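Local coordinates for protein type-2Ba cytolytic delta-endotoxin (Bacillus thuringiensis serovar israelensis, PDB 2RCI) that probably kills the larvae of dipteran insects by making pores in the epithelial cell membrane of the midgut, at residues Y20-F31 against L187-S195; L113-V123 against T132-F140. All blocks are in the same frame, centred on the assembly; numbering follows the deposited sequence.

Contact 1 (Y20-F31 against L187-S195); sequences YIAQAIRLTNTF and LTVVQALDS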
loop_
_atom_site.group_PDB
_atom_site.type_symbol
_atom_site.label_atom_id
_atom_site.label_comp_id
_atom_site.label_asym_id
_atom_site.label_seq_id
_atom_site.Cartn_x
_atom_site.Cartn_y
_atom_site.Cartn_z
ATOM N N TYR A 20 -14.754 15.575 -3.812
ATOM C CA TYR A 20 -14.053 14.698 -4.719
ATOM C C TYR A 20 -14.109 13.236 -4.295
ATOM O O TYR A 20 -13.481 12.407 -4.942
ATOM C CB TYR A 20 -12.600 15.161 -4.905
ATOM C CG TYR A 20 -12.519 16.486 -5.624
ATOM C CD1 TYR A 20 -13.022 16.612 -6.914
ATOM C CD2 TYR A 20 -11.964 17.607 -5.014
ATOM C CE1 TYR A 20 -12.958 17.815 -7.597
ATOM C CE2 TYR A 20 -11.903 18.837 -5.675
ATOM C CZ TYR A 20 -12.399 18.926 -6.971
ATOM O OH TYR A 20 -12.348 20.109 -7.675
ATOM N N ILE A 21 -14.863 12.929 -3.232
ATOM C CA ILE A 21 -15.036 11.538 -2.776
ATOM C C ILE A 21 -15.572 10.612 -3.892
ATOM O O ILE A 21 -15.137 9.461 -4.003
ATOM C CB ILE A 21 -15.883 11.428 -1.455
ATOM C CG1 ILE A 21 -15.075 11.938 -0.240
ATOM C CG2 ILE A 21 -16.321 9.987 -1.209
ATOM C CD1 ILE A 21 -15.848 11.920 1.143
ATOM N N ALA A 22 -16.509 11.112 -4.707
ATOM C CA ALA A 22 -17.072 10.326 -5.827
ATOM C C ALA A 22 -15.952 9.755 -6.708
ATOM O O ALA A 22 -15.930 8.565 -7.010
ATOM C CB ALA A 22 -18.004 11.201 -6.670
ATOM N N GLN A 23 -15.041 10.626 -7.133
ATOM C CA GLN A 23 -13.934 10.242 -8.019
ATOM C C GLN A 23 -13.009 9.216 -7.355
ATOM O O GLN A 23 -12.581 8.230 -7.971
ATOM C CB GLN A 23 -13.142 11.487 -8.435
ATOM C CG GLN A 23 -11.921 11.180 -9.335
ATOM C CD GLN A 23 -11.497 12.390 -10.153
ATOM O OE1 GLN A 23 -11.820 13.534 -9.809
ATOM N NE2 GLN A 23 -10.777 12.138 -11.250
ATOM N N ALA A 24 -12.693 9.462 -6.090
ATOM C CA ALA A 24 -11.917 8.496 -5.291
ATOM C C ALA A 24 -12.568 7.106 -5.218
ATOM O O ALA A 24 -11.894 6.088 -5.360
ATOM C CB ALA A 24 -11.667 9.053 -3.902
ATOM N N ILE A 25 -13.887 7.069 -5.019
ATOM C CA ILE A 25 -14.611 5.811 -4.950
ATOM C C ILE A 25 -14.531 5.092 -6.294
ATOM O O ILE A 25 -14.281 3.881 -6.336
ATOM C CB ILE A 25 -16.115 6.031 -4.534
ATOM C CG1 ILE A 25 -16.209 6.477 -3.075
ATOM C CG2 ILE A 25 -16.960 4.743 -4.774
ATOM C CD1 ILE A 25 -17.553 7.146 -2.703
ATOM N N ARG A 26 -14.736 5.843 -7.380
ATOM C CA ARG A 26 -14.738 5.272 -8.731
ATOM C C ARG A 26 -13.381 4.597 -9.004
ATOM O O ARG A 26 -13.316 3.417 -9.407
ATOM C CB ARG A 26 -15.004 6.357 -9.793
ATOM C CG ARG A 26 -15.035 5.760 -11.219
ATOM C CD ARG A 26 -15.335 6.762 -12.283
ATOM N NE ARG A 26 -14.252 7.712 -12.522
ATOM C CZ ARG A 26 -14.277 8.979 -12.134
ATOM N NH1 ARG A 26 -15.327 9.468 -11.463
ATOM N NH2 ARG A 26 -13.257 9.768 -12.420
ATOM N N LEU A 27 -12.309 5.357 -8.744
ATOM C CA LEU A 27 -10.939 4.901 -9.041
ATOM C C LEU A 27 -10.493 3.741 -8.148
ATOM O O LEU A 27 -9.854 2.819 -8.609
ATOM C CB LEU A 27 -9.951 6.065 -9.026
ATOM C CG LEU A 27 -10.195 7.191 -10.061
ATOM C CD1 LEU A 27 -9.291 8.411 -9.824
ATOM C CD2 LEU A 27 -10.059 6.701 -11.528
ATOM N N THR A 28 -10.859 3.790 -6.873
ATOM C CA THR A 28 -10.627 2.681 -5.947
ATOM C C THR A 28 -11.364 1.428 -6.445
ATOM O O THR A 28 -10.780 0.347 -6.518
ATOM C CB THR A 28 -11.055 3.102 -4.524
ATOM O OG1 THR A 28 -10.224 4.196 -4.106
ATOM C CG2 THR A 28 -10.933 1.933 -3.517
ATOM N N ASN A 29 -12.640 1.578 -6.824
ATOM C CA ASN A 29 -13.398 0.462 -7.415
ATOM C C ASN A 29 -12.709 -0.143 -8.639
ATOM O O ASN A 29 -12.674 -1.363 -8.802
ATOM C CB ASN A 29 -14.824 0.894 -7.805
ATOM C CG ASN A 29 -15.768 0.965 -6.620
ATOM O OD1 ASN A 29 -15.434 0.538 -5.513
ATOM N ND2 ASN A 29 -16.972 1.493 -6.853
ATOM N N THR A 30 -12.157 0.723 -9.482
ATOM C CA THR A 30 -11.535 0.317 -10.746
ATOM C C THR A 30 -10.319 -0.583 -10.488
ATOM O O THR A 30 -10.125 -1.590 -11.170
ATOM C CB THR A 30 -11.168 1.548 -11.595
ATOM O OG1 THR A 30 -12.364 2.267 -11.908
ATOM C CG2 THR A 30 -10.509 1.141 -12.906
ATOM N N PHE A 31 -9.530 -0.232 -9.474
ATOM C CA PHE A 31 -8.367 -1.038 -9.106
ATOM C C PHE A 31 -8.611 -2.361 -8.397
ATOM O O PHE A 31 -7.691 -3.171 -8.298
ATOM C CB PHE A 31 -7.298 -0.198 -8.409
ATOM C CG PHE A 31 -6.571 0.679 -9.348
ATOM C CD1 PHE A 31 -6.946 2.008 -9.506
ATOM C CD2 PHE A 31 -5.556 0.150 -10.156
ATOM C CE1 PHE A 31 -6.291 2.811 -10.444
ATOM C CE2 PHE A 31 -4.906 0.929 -11.076
ATOM C CZ PHE A 31 -5.256 2.268 -11.222
ATOM N N LEU A 187 1.921 1.562 -7.975
ATOM C CA LEU A 187 1.964 2.568 -9.024
ATOM C C LEU A 187 1.214 3.803 -8.547
ATOM O O LEU A 187 0.297 3.688 -7.721
ATOM C CB LEU A 187 1.349 2.030 -10.329
ATOM C CG LEU A 187 -0.185 1.826 -10.469
ATOM C CD1 LEU A 187 -0.974 3.125 -10.526
ATOM C CD2 LEU A 187 -0.475 1.057 -11.761
ATOM N N THR A 188 1.586 4.973 -9.060
ATOM C CA THR A 188 0.790 6.169 -8.822
ATOM C C THR A 188 0.225 6.594 -10.157
ATOM O O THR A 188 0.984 6.762 -11.123
ATOM C CB THR A 188 1.630 7.327 -8.257
ATOM O OG1 THR A 188 2.332 6.882 -7.086
ATOM C CG2 THR A 188 0.737 8.467 -7.891
ATOM N N VAL A 189 -1.099 6.745 -10.207
ATOM C CA VAL A 189 -1.765 7.290 -11.387
ATOM C C VAL A 189 -2.477 8.598 -11.012
ATOM O O VAL A 189 -3.174 8.677 -9.981
ATOM C CB VAL A 189 -2.736 6.243 -12.034
ATOM C CG1 VAL A 189 -3.844 5.863 -11.061
ATOM C CG2 VAL A 189 -3.368 6.813 -13.345
ATOM N N VAL A 190 -2.269 9.635 -11.816
ATOM C CA VAL A 190 -3.000 10.874 -11.615
ATOM C C VAL A 190 -4.061 10.999 -12.713
ATOM O O VAL A 190 -3.805 10.653 -13.876
ATOM C CB VAL A 190 -2.074 12.108 -11.567
ATOM C CG1 VAL A 190 -1.091 11.986 -10.396
ATOM C CG2 VAL A 190 -1.295 12.299 -12.910
ATOM N N GLN A 191 -5.255 11.436 -12.326
ATOM C CA GLN A 191 -6.334 11.695 -13.276
ATOM C C GLN A 191 -6.849 13.110 -13.033
ATOM O O GLN A 191 -6.950 13.554 -11.858
ATOM C CB GLN A 191 -7.486 10.690 -13.105
ATOM C CG GLN A 191 -8.674 10.879 -14.092
ATOM C CD GLN A 191 -9.734 9.797 -13.916
ATOM O OE1 GLN A 191 -10.395 9.724 -12.878
ATOM N NE2 GLN A 191 -9.905 8.955 -14.936
ATOM N N ALA A 192 -7.126 13.832 -14.124
ATOM C CA ALA A 192 -7.774 15.146 -14.008
ATOM C C ALA A 192 -9.007 15.034 -13.103
ATOM O O ALA A 192 -9.772 14.071 -13.174
ATOM C CB ALA A 192 -8.168 15.722 -15.394
ATOM N N LEU A 193 -9.168 16.016 -12.231
ATOM C CA LEU A 193 -10.319 16.092 -11.363
ATOM C C LEU A 193 -11.585 16.226 -12.199
ATOM O O LEU A 193 -11.642 17.002 -13.092
ATOM C CB LEU A 193 -10.201 17.231 -10.362
ATOM C CG LEU A 193 -9.211 17.140 -9.225
ATOM C CD1 LEU A 193 -9.072 18.425 -8.443
ATOM C CD2 LEU A 193 -9.440 15.979 -8.319
ATOM N N ASP A 194 -12.511 15.337 -11.964
ATOM C CA ASP A 194 -13.885 15.600 -11.619
ATOM C C ASP A 194 -14.402 16.989 -11.732
ATOM O O ASP A 194 -14.212 17.717 -10.864
ATOM C CB ASP A 194 -14.882 14.610 -12.153
ATOM C CG ASP A 194 -14.572 13.211 -11.826
ATOM O OD1 ASP A 194 -13.788 12.657 -12.542
ATOM O OD2 ASP A 194 -15.165 12.617 -10.956
ATOM N N SER A 195 -15.090 17.315 -12.798
ATOM C CA SER A 195 -16.105 18.381 -12.763
ATOM C C SER A 195 -17.539 17.979 -12.412
ATOM O O SER A 195 -18.160 17.290 -13.200
ATOM C CB SER A 195 -15.642 19.663 -12.065
ATOM O OG SER A 195 -15.598 19.540 -10.656
HETATM O O HOH W 1 -12.343 7.032 -14.590
#
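R26 on helix 21-31 and D194, just past the end of strand 177-192, form a salt bridge. The guanidinium meets the carboxylate end-on with two nitrogens. NH2 of R26 lies 2.9 Å from OD1 of D194, on the syn lone pair. NH1 of R26 reaches OD2 of D194 on its syn side at 3.2 Å, in a nearly straight bond (168°). A bend at chi3 turns the end of the arginine chain toward these acceptors.

Amide bonds join the same cluster. OE1 of Q191 accepts from NE2 of Q23 and from NH2 of R26, both 2.9 Å away and both on the same face of the Q191 amide. The second N-H of Q23 points to the backbone O of A192 at 2.9 Å. Two bonds therefore hold NE2 of Q23 and fix how its amide is turned. That amide also stacks on the D194 carboxylate, their planes 15° apart. A water accepts from NE of R26 and NE2 of Q191. NE2 of Q191 also donates to the backbone O of P55.

Apolar contacts flank this polar cluster. L193 sits over one face of the Y20 ring, with CD2 4.0 Å from the ring centroid in a CH-pi contact. At the other end F31 rests on V189, CZ to CG1 3.9 Å, and more loosely on L187. Between the two ends, L27 packs its methyls against OE1 of Q191.

Helix 21-31 here lies across one face of the sheet, its axis at 136° to strand 187-192. This is the alpha/beta layering of the Cyt toxins, a sheet between two layers of helices.

Contact 2 (L113-V123 against T132-F140); sequences LEPQVDENWIV and TSYFYKILF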
loop_
_atom_site.group_PDB
_atom_site.type_symbol
_atom_site.label_atom_id
_atom_site.label_comp_id
_atom_site.label_asym_id
_atom_site.label_seq_id
_atom_site.Cartn_x
_atom_site.Cartn_y
_atom_site.Cartn_z
ATOM N N LEU A 113 -1.130 -6.152 14.179
ATOM C CA LEU A 113 -1.690 -7.165 13.285
ATOM C C LEU A 113 -2.811 -7.939 13.981
ATOM O O LEU A 113 -3.732 -8.412 13.323
ATOM C CB LEU A 113 -0.603 -8.128 12.759
ATOM C CG LEU A 113 0.454 -7.501 11.841
ATOM C CD1 LEU A 113 1.469 -8.566 11.409
ATOM C CD2 LEU A 113 -0.274 -6.904 10.638
ATOM N N GLU A 114 -2.734 -8.060 15.313
ATOM C CA GLU A 114 -3.757 -8.816 16.057
ATOM C C GLU A 114 -5.206 -8.341 15.756
ATOM O O GLU A 114 -6.015 -9.154 15.327
ATOM C CB GLU A 114 -3.414 -8.875 17.552
ATOM C CG GLU A 114 -4.355 -9.707 18.401
ATOM C CD GLU A 114 -5.318 -8.837 19.163
ATOM O OE1 GLU A 114 -6.345 -8.430 18.588
ATOM O OE2 GLU A 114 -5.038 -8.543 20.345
ATOM N N PRO A 115 -5.516 -7.025 15.909
ATOM C CA PRO A 115 -6.876 -6.535 15.521
ATOM C C PRO A 115 -7.240 -6.686 14.038
ATOM O O PRO A 115 -8.415 -6.709 13.693
ATOM C CB PRO A 115 -6.866 -5.048 15.913
ATOM C CG PRO A 115 -5.434 -4.685 16.043
ATOM C CD PRO A 115 -4.686 -5.937 16.467
ATOM N N GLN A 116 -6.240 -6.812 13.176
ATOM C CA GLN A 116 -6.466 -6.839 11.732
ATOM C C GLN A 116 -6.531 -8.267 11.196
ATOM O O GLN A 116 -6.672 -8.491 9.985
ATOM C CB GLN A 116 -5.308 -6.117 11.030
ATOM C CG GLN A 116 -5.158 -4.627 11.362
ATOM C CD GLN A 116 -3.970 -4.045 10.617
ATOM O OE1 GLN A 116 -2.888 -3.854 11.182
ATOM N NE2 GLN A 116 -4.135 -3.858 9.322
ATOM N N VAL A 117 -6.452 -9.235 12.101
ATOM C CA VAL A 117 -6.117 -10.617 11.707
ATOM C C VAL A 117 -7.065 -11.171 10.640
ATOM O O VAL A 117 -6.631 -11.896 9.739
ATOM C CB VAL A 117 -5.921 -11.556 12.979
ATOM C CG1 VAL A 117 -7.253 -11.856 13.687
ATOM C CG2 VAL A 117 -5.177 -12.840 12.619
ATOM N N ASP A 118 -8.353 -10.813 10.733
ATOM C CA ASP A 118 -9.380 -11.332 9.837
ATOM C C ASP A 118 -9.861 -10.336 8.785
ATOM O O ASP A 118 -10.865 -10.593 8.113
ATOM C CB ASP A 118 -10.600 -11.844 10.632
ATOM C CG ASP A 118 -10.259 -13.000 11.544
ATOM O OD1 ASP A 118 -9.567 -13.928 11.090
ATOM O OD2 ASP A 118 -10.667 -12.970 12.729
ATOM N N GLU A 119 -9.144 -9.223 8.627
ATOM C CA GLU A 119 -9.554 -8.196 7.673
ATOM C C GLU A 119 -9.253 -8.639 6.240
ATOM O O GLU A 119 -8.323 -9.422 6.002
ATOM C CB GLU A 119 -8.910 -6.854 8.011
ATOM C CG GLU A 119 -9.279 -6.330 9.431
ATOM C CD GLU A 119 -10.584 -5.518 9.478
ATOM O OE1 GLU A 119 -11.451 -5.683 8.587
ATOM O OE2 GLU A 119 -10.716 -4.684 10.412
ATOM N N ASN A 120 -10.035 -8.123 5.294
ATOM C CA ASN A 120 -9.925 -8.533 3.908
ATOM C C ASN A 120 -8.616 -8.136 3.242
ATOM O O ASN A 120 -8.141 -8.846 2.346
ATOM C CB ASN A 120 -11.120 -8.022 3.097
ATOM C CG ASN A 120 -12.393 -8.779 3.421
ATOM O OD1 ASN A 120 -12.345 -9.904 3.929
ATOM N ND2 ASN A 120 -13.540 -8.154 3.155
ATOM N N TRP A 121 -8.018 -7.046 3.720
ATOM C CA TRP A 121 -6.794 -6.515 3.132
ATOM C C TRP A 121 -5.516 -7.250 3.522
ATOM O O TRP A 121 -4.455 -6.931 3.007
ATOM C CB TRP A 121 -6.624 -5.026 3.438
ATOM C CG TRP A 121 -6.616 -4.669 4.880
ATOM C CD1 TRP A 121 -5.565 -4.747 5.742
ATOM C CD2 TRP A 121 -7.717 -4.134 5.633
ATOM N NE1 TRP A 121 -5.942 -4.300 6.989
ATOM C CE2 TRP A 121 -7.258 -3.924 6.952
ATOM C CE3 TRP A 121 -9.045 -3.820 5.322
ATOM C CZ2 TRP A 121 -8.080 -3.406 7.963
ATOM C CZ3 TRP A 121 -9.866 -3.310 6.330
ATOM C CH2 TRP A 121 -9.373 -3.104 7.635
ATOM N N ILE A 122 -5.614 -8.201 4.451
ATOM C CA ILE A 122 -4.458 -9.035 4.794
ATOM C C ILE A 122 -4.772 -10.475 4.403
ATOM O O ILE A 122 -5.885 -10.939 4.638
ATOM C CB ILE A 122 -4.094 -8.927 6.306
ATOM C CG1 ILE A 122 -2.759 -9.625 6.598
ATOM C CG2 ILE A 122 -5.227 -9.491 7.174
ATOM C CD1 ILE A 122 -2.047 -9.113 7.906
ATOM N N VAL A 123 -3.794 -11.168 3.828
ATOM C CA VAL A 123 -4.018 -12.538 3.345
ATOM C C VAL A 123 -2.915 -13.404 3.940
ATOM O O VAL A 123 -1.742 -13.290 3.564
ATOM C CB VAL A 123 -3.970 -12.618 1.789
ATOM C CG1 VAL A 123 -4.270 -14.044 1.305
ATOM C CG2 VAL A 123 -4.911 -11.631 1.149
ATOM N N THR A 132 6.399 -16.791 8.857
ATOM C CA THR A 132 5.067 -16.325 8.496
ATOM C C THR A 132 5.165 -15.555 7.182
ATOM O O THR A 132 6.074 -14.750 6.984
ATOM C CB THR A 132 4.457 -15.430 9.607
ATOM O OG1 THR A 132 4.365 -16.167 10.838
ATOM C CG2 THR A 132 3.056 -14.917 9.198
ATOM N N SER A 133 4.253 -15.826 6.260
ATOM C CA SER A 133 4.168 -14.970 5.080
ATOM C C SER A 133 2.739 -14.479 4.876
ATOM O O SER A 133 1.753 -15.162 5.228
ATOM C CB SER A 133 4.751 -15.645 3.827
ATOM O OG SER A 133 3.955 -16.739 3.388
ATOM N N TYR A 134 2.624 -13.264 4.348
ATOM C CA TYR A 134 1.310 -12.699 4.085
ATOM C C TYR A 134 1.333 -11.652 2.975
ATOM O O TYR A 134 2.405 -11.167 2.627
ATOM C CB TYR A 134 0.724 -12.111 5.353
ATOM C CG TYR A 134 1.461 -10.953 6.019
ATOM C CD1 TYR A 134 0.972 -9.619 5.906
ATOM C CD2 TYR A 134 2.549 -11.188 6.835
ATOM C CE1 TYR A 134 1.619 -8.553 6.581
ATOM C CE2 TYR A 134 3.185 -10.142 7.532
ATOM C CZ TYR A 134 2.724 -8.836 7.383
ATOM O OH TYR A 134 3.350 -7.823 8.067
ATOM N N PHE A 135 0.161 -11.364 2.414
ATOM C CA PHE A 135 -0.016 -10.207 1.518
ATOM C C PHE A 135 -0.699 -9.093 2.319
ATOM O O PHE A 135 -1.534 -9.371 3.169
ATOM C CB PHE A 135 -0.951 -10.546 0.355
ATOM C CG PHE A 135 -0.453 -11.653 -0.545
ATOM C CD1 PHE A 135 0.897 -11.798 -0.829
ATOM C CD2 PHE A 135 -1.376 -12.503 -1.176
ATOM C CE1 PHE A 135 1.346 -12.819 -1.676
ATOM C CE2 PHE A 135 -0.953 -13.513 -2.016
ATOM C CZ PHE A 135 0.410 -13.668 -2.285
ATOM N N TYR A 136 -0.372 -7.840 2.009
ATOM C CA TYR A 136 -1.011 -6.709 2.668
ATOM C C TYR A 136 -1.181 -5.646 1.590
ATOM O O TYR A 136 -0.220 -5.323 0.860
ATOM C CB TYR A 136 -0.130 -6.169 3.790
ATOM C CG TYR A 136 -0.889 -5.256 4.738
ATOM C CD1 TYR A 136 -1.359 -5.720 5.967
ATOM C CD2 TYR A 136 -1.153 -3.926 4.391
ATOM C CE1 TYR A 136 -2.084 -4.879 6.823
ATOM C CE2 TYR A 136 -1.852 -3.085 5.230
ATOM C CZ TYR A 136 -2.314 -3.560 6.449
ATOM O OH TYR A 136 -3.013 -2.710 7.271
ATOM N N LYS A 137 -2.396 -5.117 1.500
ATOM C CA LYS A 137 -2.749 -4.194 0.407
ATOM C C LYS A 137 -3.361 -2.922 0.922
ATOM O O LYS A 137 -4.247 -2.954 1.781
ATOM C CB LYS A 137 -3.701 -4.842 -0.589
ATOM C CG LYS A 137 -3.045 -6.008 -1.348
ATOM C CD LYS A 137 -4.021 -6.655 -2.339
ATOM C CE LYS A 137 -5.215 -7.411 -1.670
ATOM N NZ LYS A 137 -4.910 -8.259 -0.482
ATOM N N ILE A 138 -2.869 -1.808 0.379
ATOM C CA ILE A 138 -3.291 -0.468 0.789
ATOM C C ILE A 138 -3.651 0.299 -0.485
ATOM O O ILE A 138 -3.037 0.074 -1.538
ATOM C CB ILE A 138 -2.140 0.296 1.458
ATOM C CG1 ILE A 138 -1.617 -0.451 2.702
ATOM C CG2 ILE A 138 -2.591 1.720 1.842
ATOM C CD1 ILE A 138 -0.253 0.092 3.206
ATOM N N LEU A 139 -4.643 1.177 -0.411
ATOM C CA LEU A 139 -4.939 2.054 -1.568
ATOM C C LEU A 139 -5.179 3.470 -1.081
ATOM O O LEU A 139 -6.167 3.744 -0.363
ATOM C CB LEU A 139 -6.121 1.543 -2.404
ATOM C CG LEU A 139 -6.373 2.221 -3.774
ATOM C CD1 LEU A 139 -7.095 1.295 -4.741
ATOM C CD2 LEU A 139 -7.081 3.585 -3.650
ATOM N N PHE A 140 -4.279 4.372 -1.475
ATOM C CA PHE A 140 -4.436 5.786 -1.167
ATOM C C PHE A 140 -5.097 6.556 -2.301
ATOM O O PHE A 140 -4.696 6.401 -3.476
ATOM C CB PHE A 140 -3.076 6.465 -0.950
ATOM C CG PHE A 140 -2.289 5.923 0.195
ATOM C CD1 PHE A 140 -2.531 6.373 1.492
ATOM C CD2 PHE A 140 -1.262 5.002 -0.029
ATOM C CE1 PHE A 140 -1.792 5.857 2.587
ATOM C CE2 PHE A 140 -0.500 4.491 1.046
ATOM C CZ PHE A 140 -0.761 4.937 2.359
#
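W121 turns an edge of its indole toward the face of Y136 in an offset edge-to-face pair. The centroids of the five-membered ring and the phenol ring are 5.0 Å apart, with planes at 67°. CD1 of W121 comes to 3.5 Å from CZ of Y136. The two side chains run side by side and point the same way. With CG between its backbone N and carbonyl carbon (chi1 57°), the tryptophan brings its indole alongside Y136. CB of E119 covers one face of the indole, over its centre.

I122 packs against both tyrosines of the strand. Its CD1 lies 3.7 Å from CD1 of Y134, and it also meets the Y136 ring at the edge, near the ring plane. L113 comes from the opposite direction to Y134 and brings CD1 to within 3.9 Å of OH. V123 points to the other face of the sheet, where CB meets CB of F135 at 3.9 Å. CG2 of V123 touches the bent end of K137.

Behind these side chains is the open end of an antiparallel beta hairpin, strands 122-127 and 132-142. I122 and Y136 are a non-hydrogen-bonded pair, and V123 and F135 a hydrogen-bonded one. The latter exchange two bonds, V123 N to F135 O at 3.0 Å and F135 N to V123 O at 2.9 Å. K137 N adds a third bond, to O of W121 at 3.1 Å.

Two type I turns, Q116 to E119 and E119 to I122, lead the chain into the first strand and set W121 beside the sheet. Farther out, the tyrosine hydroxyls have partners of their own. OH of Y134 bonds to O of T109, at the end of helix 96-110. OH of Y136 bonds to ND2 of N11, on strand 11-15.

Overall arrangement
Contacts 1 and 2 reach the same mixed sheet, with centres about 23 Å apart. Contact 2 is buried and lies nearer the centre of the molecule. Contact 1 is only partly buried and ends at the last modelled residues. Their chemistry follows this. Contact 1 joins a helix to a strand mainly by side-chain polar bonds, with charge and a water toward the surface. Contact 2 joins a loop and the start of one strand to the next strand by backbone bonds, and packs aromatic and aliphatic groups around them. The two meet where T28 and F31 of helix 21-31 pack on L139 of strand 132-142, so this helix touches strands from both contacts.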